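Local coordinates for interleukin-2 receptor subunit beta (Mus musculus, PDB 6DG5), which probably serves as a receptor subunit for interleukin-2 and interleukin-15, its extracellular part binding cytokine and the whole protein passing on the mitogenic signal, at residues Y139-A144 with R184-R189; F11-A16 with V129-H134. One frame throughout, in Å; residues are numbered along the deposited sequence.

Contact 1: residues Y139-A144 with R184-R189; sequences YLEFEA and RVKAQR
A pair of adjacent antiparallel strands carries this contact, with Glu-141 facing Lys-186 and Glu-143 facing Arg-184 as hydrogen-bonded pairs, while Leu-140 with Ala-187 and Phe-142 with Val-185 form the non-hydrogen-bonded ones. Lys-186 N donates to Glu-141 O at 2.9 Å, and Glu-143 and Arg-184 exchange backbone hydrogen bonds in both directions. Arg-184 runs out beside Glu-143, extended from CG to NE, and places both NH2 (2.7 Å) and NE (3.1 Å) on the single oxygen Glu-143 OE1. That oxygen lies in the guanidinium plane, and the carboxylate is turned only 20° from it. A weaker salt bridge joins Lys-186 NZ to Glu-141 OE1 (3.3 Å). The strands belong to the fibronectin type-III domain, and this charged face carries part of the cation-pi ladder of type I cytokine receptors: Arg-184 and Lys-186 each meet Trp-195 of the WSXWS motif, whose Ser-196 OG accepts from Val-185 N. On the apolar face, Val-185 CG2 lies 3.6 Å from Leu-140 CD2 and 3.5 Å from Phe-142 CE1. Past the strand end, Arg-189 CD sits over one face of the Tyr-139 ring, a CH-pi contact left uncertain by the poorly ordered arginine; Tyr-139 OH bonds to an acidic side chain of another protein.

Contact 2: residues F11-A16 with V129-H134; sequences FYNSRA and VSQVSH
With CG anti to the carbonyl carbon (chi1 -84°) and the chain bent at chi2, Arg-15 passes Gln-131, CG to CB 4.0 Å, and lays one face of its guanidinium over Ser-133 CA and Val-132 O. Its NH1 meets the edge of the His-134 ring in a weak bond to ND1 (3.4 Å); His-134 NE2 bonds to an acidic side chain of another protein. Ser-14 OG, held between the backbone N and the carbonyl carbon (chi1 76°), receives Ser-133 N at 3.3 Å. Asn-13 ND2 reaches Gln-131 OE1 weakly at 3.2 Å, the two amides turned 72° apart. The other end of the Asn-13 amide closes an Asx turn, OD1 accepting from Arg-15 N at 2.9 Å, while Tyr-12 OH donates to Arg-15 O at 2.6 Å. The stronger partners of the Arg-15 guanidinium are Glu-69, a salt bridge to NE, and Gln-71, which also bonds Ser-133 OG. A leucine in place of Arg-15 would probably leave Glu-69 without its countercharge and Val-132 O and Ser-133 CA without the flat group over them. Two domains of a cytokine receptor thus meet here through polar groups, an interface likely to depend on matched directions and charges as much as on fit.

From the N terminus, the chain leaves strand 8-12 at residues 11-16, builds the rest of the first domain, and crosses into the second. Contact 2 closes this long excursion of 112 residues when the loop after strand 123-128 returns to the domain junction. Contact 1 opens only afterwards and closes a shorter one of 39 residues by pairing strand 140-148 with strand 178-187, so the two lie in series and neither nest nor cross. One joins domains, the other neighbouring strands within a sheet. Their centres are about 12 Å apart, yet they touch: Val-132 CG1 packs on Leu-140 CD2 and Val-129 CG1 on Phe-142 CE1, linking the junction loop directly to the apolar face of the sheet.

Contact 1: residues Y139-A144 with R184-R189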
# COMPACT_ATOMS: atom_id res chain seq x y z
N TYR B 139 -4.63 -0.03 0.74
CA TYR B 139 -5.66 0.73 0.05
C TYR B 139 -7.05 0.47 0.61
O TYR B 139 -8.05 0.68 -0.10
CB TYR B 139 -5.63 0.44 -1.45
CG TYR B 139 -4.38 0.91 -2.14
CD1 TYR B 139 -4.28 2.21 -2.62
CD2 TYR B 139 -3.29 0.07 -2.32
CE1 TYR B 139 -3.14 2.66 -3.26
CE2 TYR B 139 -2.14 0.50 -2.96
CZ TYR B 139 -2.08 1.80 -3.42
OH TYR B 139 -0.94 2.25 -4.05
N LEU B 140 -7.15 0.02 1.86
CA LEU B 140 -8.45 -0.32 2.43
C LEU B 140 -9.31 0.93 2.62
O LEU B 140 -8.81 2.01 2.94
CB LEU B 140 -8.27 -1.03 3.77
CG LEU B 140 -7.83 -2.49 3.69
CD1 LEU B 140 -7.55 -3.04 5.08
CD2 LEU B 140 -8.89 -3.32 2.99
N GLU B 141 -10.61 0.76 2.41
CA GLU B 141 -11.58 1.83 2.53
C GLU B 141 -12.84 1.26 3.17
O GLU B 141 -13.20 0.11 2.90
CB GLU B 141 -11.90 2.45 1.17
CG GLU B 141 -12.41 3.88 1.21
CD GLU B 141 -12.44 4.52 -0.16
OE1 GLU B 141 -13.28 4.12 -0.99
OE2 GLU B 141 -11.60 5.41 -0.42
N PHE B 142 -13.50 2.05 4.00
CA PHE B 142 -14.65 1.57 4.76
C PHE B 142 -15.83 2.50 4.60
O PHE B 142 -15.67 3.72 4.51
CB PHE B 142 -14.31 1.40 6.24
CG PHE B 142 -13.29 0.34 6.51
CD1 PHE B 142 -13.68 -0.98 6.64
CD2 PHE B 142 -11.95 0.65 6.62
CE1 PHE B 142 -12.75 -1.97 6.89
CE2 PHE B 142 -11.01 -0.33 6.87
CZ PHE B 142 -11.41 -1.64 7.00
N GLU B 143 -17.03 1.91 4.57
CA GLU B 143 -18.28 2.65 4.53
C GLU B 143 -19.24 2.00 5.52
O GLU B 143 -19.48 0.79 5.46
CB GLU B 143 -18.89 2.63 3.12
CG GLU B 143 -18.99 4.00 2.45
CD GLU B 143 -19.82 3.97 1.18
OE1 GLU B 143 -20.55 2.97 0.97
OE2 GLU B 143 -19.74 4.93 0.39
N ALA B 144 -19.77 2.81 6.44
CA ALA B 144 -20.73 2.34 7.42
C ALA B 144 -22.04 3.11 7.27
O ALA B 144 -22.06 4.24 6.79
CB ALA B 144 -20.19 2.50 8.85
N ARG B 184 -18.81 -1.96 5.57
CA ARG B 184 -18.30 -2.69 4.42
C ARG B 184 -16.95 -2.11 4.00
O ARG B 184 -16.58 -1.01 4.41
CB ARG B 184 -19.29 -2.67 3.25
CG ARG B 184 -19.69 -1.28 2.79
CD ARG B 184 -20.71 -1.38 1.66
NE ARG B 184 -20.96 -0.09 1.03
CZ ARG B 184 -21.71 0.07 -0.06
NH1 ARG B 184 -22.28 -0.99 -0.63
NH2 ARG B 184 -21.89 1.27 -0.58
N VAL B 185 -16.22 -2.87 3.18
CA VAL B 185 -14.81 -2.60 2.90
C VAL B 185 -14.54 -2.71 1.41
O VAL B 185 -15.23 -3.44 0.68
CB VAL B 185 -13.90 -3.56 3.71
CG1 VAL B 185 -14.11 -5.00 3.28
CG2 VAL B 185 -12.44 -3.16 3.60
N LYS B 186 -13.53 -1.97 0.94
CA LYS B 186 -13.14 -1.95 -0.46
C LYS B 186 -11.70 -1.47 -0.56
O LYS B 186 -11.17 -0.84 0.36
CB LYS B 186 -14.07 -1.05 -1.28
CG LYS B 186 -14.01 -1.25 -2.79
CD LYS B 186 -15.10 -0.45 -3.49
CE LYS B 186 -14.57 0.88 -4.03
NZ LYS B 186 -13.72 1.61 -3.05
N ALA B 187 -11.06 -1.79 -1.69
CA ALA B 187 -9.70 -1.35 -1.99
C ALA B 187 -9.70 -0.63 -3.33
O ALA B 187 -9.92 -1.26 -4.38
CB ALA B 187 -8.72 -2.53 -2.00
N GLN B 188 -9.45 0.68 -3.31
CA GLN B 188 -9.61 1.51 -4.51
C GLN B 188 -8.25 1.79 -5.17
O GLN B 188 -7.83 2.93 -5.36
CB GLN B 188 -10.36 2.80 -4.15
CG GLN B 188 -9.64 3.83 -3.27
CD GLN B 188 -9.27 3.31 -1.90
OE1 GLN B 188 -9.94 2.44 -1.35
NE2 GLN B 188 -8.18 3.85 -1.34
N ARG B 189 -7.57 0.71 -5.55
CA ARG B 189 -6.34 0.85 -6.33
C ARG B 189 -6.64 1.36 -7.73
O ARG B 189 -6.19 2.45 -8.12
CB ARG B 189 -5.60 -0.48 -6.39
CG ARG B 189 -4.45 -0.49 -7.39
CD ARG B 189 -3.23 0.24 -6.86
NE ARG B 189 -2.31 -0.65 -6.16
CZ ARG B 189 -1.32 -1.32 -6.75
NH1 ARG B 189 -0.52 -2.10 -6.04
NH2 ARG B 189 -1.12 -1.19 -8.06

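Contact 2: residues F11-A16 with V129-H134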
# COMPACT_ATOMS: atom_id res chain seq x y z
N PHE B 11 -16.18 -13.16 -8.77
CA PHE B 11 -15.56 -12.26 -7.81
C PHE B 11 -14.47 -12.98 -7.03
O PHE B 11 -14.63 -14.15 -6.67
CB PHE B 11 -16.59 -11.66 -6.85
CG PHE B 11 -17.52 -10.68 -7.49
CD1 PHE B 11 -17.05 -9.46 -7.93
CD2 PHE B 11 -18.86 -10.98 -7.66
CE1 PHE B 11 -17.90 -8.54 -8.53
CE2 PHE B 11 -19.72 -10.07 -8.25
CZ PHE B 11 -19.24 -8.85 -8.69
N TYR B 12 -13.38 -12.27 -6.78
CA TYR B 12 -12.21 -12.81 -6.10
C TYR B 12 -12.04 -12.09 -4.77
O TYR B 12 -12.02 -10.85 -4.73
CB TYR B 12 -10.97 -12.64 -6.99
CG TYR B 12 -9.65 -13.03 -6.36
CD1 TYR B 12 -9.51 -14.22 -5.65
CD2 TYR B 12 -8.53 -12.22 -6.51
CE1 TYR B 12 -8.29 -14.58 -5.09
CE2 TYR B 12 -7.31 -12.58 -5.96
CZ TYR B 12 -7.20 -13.75 -5.25
OH TYR B 12 -5.99 -14.10 -4.69
N ASN B 13 -11.92 -12.86 -3.69
CA ASN B 13 -11.82 -12.29 -2.35
C ASN B 13 -10.42 -11.79 -2.01
O ASN B 13 -10.15 -11.49 -0.84
CB ASN B 13 -12.27 -13.32 -1.30
CG ASN B 13 -11.21 -14.37 -1.02
OD1 ASN B 13 -10.41 -14.72 -1.88
ND2 ASN B 13 -11.21 -14.89 0.21
N SER B 14 -9.53 -11.71 -3.00
CA SER B 14 -8.14 -11.28 -2.90
C SER B 14 -7.25 -12.27 -2.17
O SER B 14 -6.09 -11.96 -1.91
CB SER B 14 -8.00 -9.90 -2.24
OG SER B 14 -8.18 -9.99 -0.84
N ARG B 15 -7.76 -13.46 -1.83
CA ARG B 15 -6.91 -14.48 -1.22
C ARG B 15 -6.96 -15.78 -2.01
O ARG B 15 -6.14 -16.00 -2.91
CB ARG B 15 -7.30 -14.72 0.23
CG ARG B 15 -6.68 -13.75 1.22
CD ARG B 15 -5.23 -13.46 0.86
NE ARG B 15 -4.41 -13.15 2.04
CZ ARG B 15 -3.17 -12.67 1.98
NH1 ARG B 15 -2.61 -12.42 0.80
NH2 ARG B 15 -2.50 -12.43 3.10
N ALA B 16 -7.93 -16.65 -1.69
CA ALA B 16 -7.98 -17.96 -2.34
C ALA B 16 -9.40 -18.38 -2.71
O ALA B 16 -9.65 -19.59 -2.86
CB ALA B 16 -7.35 -19.02 -1.45
N VAL B 129 -11.15 -7.30 10.10
CA VAL B 129 -11.24 -7.71 8.70
C VAL B 129 -10.44 -8.99 8.50
O VAL B 129 -9.49 -9.28 9.24
CB VAL B 129 -10.74 -6.61 7.74
CG1 VAL B 129 -11.69 -5.43 7.76
CG2 VAL B 129 -9.34 -6.18 8.11
N SER B 130 -10.83 -9.76 7.49
CA SER B 130 -10.18 -11.02 7.17
C SER B 130 -10.03 -11.16 5.66
O SER B 130 -10.75 -10.51 4.89
CB SER B 130 -10.96 -12.22 7.73
OG SER B 130 -10.91 -12.26 9.14
N GLN B 131 -9.09 -12.02 5.26
CA GLN B 131 -8.88 -12.37 3.85
C GLN B 131 -8.58 -11.15 2.99
O GLN B 131 -9.02 -11.05 1.84
CB GLN B 131 -10.09 -13.14 3.29
CG GLN B 131 -10.04 -14.63 3.58
CD GLN B 131 -11.39 -15.18 3.96
OE1 GLN B 131 -12.12 -15.73 3.13
NE2 GLN B 131 -11.74 -15.04 5.23
N VAL B 132 -7.81 -10.21 3.54
CA VAL B 132 -7.38 -9.03 2.82
C VAL B 132 -5.93 -9.23 2.41
O VAL B 132 -5.06 -9.46 3.26
CB VAL B 132 -7.55 -7.75 3.66
CG1 VAL B 132 -7.12 -6.54 2.85
CG2 VAL B 132 -8.98 -7.61 4.13
N SER B 133 -5.66 -9.15 1.11
CA SER B 133 -4.33 -9.41 0.60
C SER B 133 -3.37 -8.29 0.98
O SER B 133 -3.75 -7.12 1.08
CB SER B 133 -4.36 -9.58 -0.91
OG SER B 133 -3.05 -9.77 -1.43
N HIS B 134 -2.10 -8.66 1.18
CA HIS B 134 -1.06 -7.65 1.34
C HIS B 134 -0.92 -6.80 0.09
O HIS B 134 -0.46 -5.65 0.17
CB HIS B 134 0.27 -8.33 1.67
CG HIS B 134 0.75 -9.26 0.59
ND1 HIS B 134 0.08 -10.42 0.25
CD2 HIS B 134 1.83 -9.20 -0.22
CE1 HIS B 134 0.73 -11.03 -0.72
NE2 HIS B 134 1.79 -10.31 -1.03